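Local coordinates for phosphogluconate dehydrogenase NAD-binding putative C-terminal domain-containing protein (Sinorhizobium meliloti, PDB 4EZB) that is of unknown function but may be an oxidoreductase, with a Rossmann-like domain that probably binds a nucleotide joined to a helical C-terminal region, at residues Val123-Lys128 with Gln190-Lys195. Numbering follows the deposited sequence.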
# COMPACT_ATOMS: atom_id res chain seq x y z
N VAL A 123 -17.50 -14.80 7.74
CA VAL A 123 -18.40 -13.87 7.06
C VAL A 123 -18.15 -12.44 7.54
O VAL A 123 -17.46 -12.24 8.54
CB VAL A 123 -19.88 -14.31 7.20
CG1 VAL A 123 -20.13 -15.62 6.45
CG2 VAL A 123 -20.30 -14.46 8.67
N GLY A 124 -18.66 -11.45 6.81
CA GLY A 124 -18.44 -10.06 7.19
C GLY A 124 -19.40 -9.62 8.27
O GLY A 124 -20.32 -10.37 8.58
N PRO A 125 -19.21 -8.39 8.84
CA PRO A 125 -20.03 -7.88 9.95
C PRO A 125 -21.51 -7.76 9.62
O PRO A 125 -22.35 -7.81 10.51
CB PRO A 125 -19.44 -6.48 10.22
CG PRO A 125 -18.68 -6.14 8.99
CD PRO A 125 -18.13 -7.45 8.51
N ASP A 126 -21.81 -7.60 8.34
CA ASP A 126 -23.17 -7.54 7.80
C ASP A 126 -23.96 -8.82 8.09
O ASP A 126 -25.03 -8.77 8.74
CB ASP A 126 -23.06 -7.32 6.28
CG ASP A 126 -21.73 -7.86 5.72
OD1 ASP A 126 -21.73 -8.97 5.15
OD2 ASP A 126 -20.67 -7.18 5.89
N THR A 127 -23.43 -9.95 7.62
CA THR A 127 -23.96 -11.29 7.93
C THR A 127 -23.93 -11.60 9.42
O THR A 127 -24.88 -12.17 9.96
CB THR A 127 -23.17 -12.39 7.18
OG1 THR A 127 -23.03 -12.01 5.81
CG2 THR A 127 -23.92 -13.72 7.23
N LYS A 128 -22.86 -11.22 10.10
CA LYS A 128 -22.79 -11.39 11.55
C LYS A 128 -23.98 -10.70 12.22
O LYS A 128 -24.54 -11.23 13.18
CB LYS A 128 -21.52 -10.79 12.14
CG LYS A 128 -20.20 -11.46 11.75
CD LYS A 128 -20.10 -12.93 12.14
CE LYS A 128 -18.63 -13.33 12.13
NZ LYS A 128 -18.46 -14.73 12.58
N GLN A 190 -17.47 -5.96 15.46
CA GLN A 190 -16.10 -5.45 15.59
C GLN A 190 -14.99 -6.45 15.32
O GLN A 190 -13.92 -6.05 14.84
CB GLN A 190 -15.85 -4.76 16.92
CG GLN A 190 -16.65 -3.48 17.09
CD GLN A 190 -16.39 -2.84 18.43
OE1 GLN A 190 -16.82 -3.36 19.48
NE2 GLN A 190 -15.66 -1.72 18.42
N ALA A 191 -15.23 -7.74 15.62
CA ALA A 191 -14.20 -8.77 15.50
C ALA A 191 -13.94 -9.10 14.03
O ALA A 191 -12.79 -9.23 13.62
CB ALA A 191 -14.58 -10.03 16.27
N SER A 192 -15.00 -9.25 13.24
CA SER A 192 -14.81 -9.53 11.83
C SER A 192 -14.35 -8.27 11.10
O SER A 192 -13.57 -8.37 10.15
CB SER A 192 -16.06 -10.13 11.19
OG SER A 192 -17.13 -9.20 11.19
N SER A 193 -14.79 -7.10 11.56
CA SER A 193 -14.30 -5.85 11.00
C SER A 193 -12.80 -5.74 11.17
O SER A 193 -12.10 -5.46 10.22
CB SER A 193 -14.99 -4.67 11.65
OG SER A 193 -16.30 -4.58 11.11
N LEU A 194 -12.33 -5.99 12.37
CA LEU A 194 -10.91 -5.97 12.68
C LEU A 194 -10.08 -6.97 11.83
O LEU A 194 -9.03 -6.61 11.29
CB LEU A 194 -10.74 -6.24 14.17
CG LEU A 194 -9.36 -6.14 14.80
CD1 LEU A 194 -8.69 -4.90 14.29
CD2 LEU A 194 -9.51 -6.05 16.30
N LYS A 195 -10.57 -8.20 11.70
CA LYS A 195 -9.92 -9.23 10.90
C LYS A 195 -9.81 -8.78 9.43
O LYS A 195 -8.73 -8.85 8.82
CB LYS A 195 -10.71 -10.55 10.98
CG LYS A 195 -10.21 -11.60 10.01
CD LYS A 195 -10.85 -12.96 10.23
CE LYS A 195 -10.45 -13.91 9.12
NZ LYS A 195 -10.95 -15.30 9.35
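P125 and S192 mark the closest approach of two helix starts, their CA atoms 5.8 Å apart, where the first turn of helix 125-136 meets the first turn of helix 190-218. The first helix follows strand 116-119 of the Rossmann-type sheet; the second begins just after its edge strand 180-185 and leads into the helical C-terminal region, so the contact lies at the junction of the two parts. G124 occupies the N-cap position, and its O accepts the K128 N bond that closes the first turn.

No hydrogen bond links the segments; the evidence is for van der Waals packing around the proline ring. S192 OG lies 3.4 Å from P125 CD and 3.2 Å from P125 N, a tertiary amide nitrogen with no hydrogen to give. A chi1 of 65° sets this hydroxyl between its own backbone N and carbonyl carbon; its weak hydrogen bond runs to G189 O. S193 OG meets another part of the ring, 3.5 Å from P125 CG, and is itself hydrogen-bonded to G189 O. The carbonyl V123 O lies 3.7 Å from S192 CB.

K128 touches the second segment through CG, and a bend at chi2 (-60°) carries the chain on toward the sheet. There NZ forms a salt bridge with D119 and hydrogen bonds to the carbonyls of N121 and G145. E144 accepts the backbone N-H groups of A191 and S192, tying the second helix start to strand 141-147. K128 CG rests 3.9 Å from S192 OG.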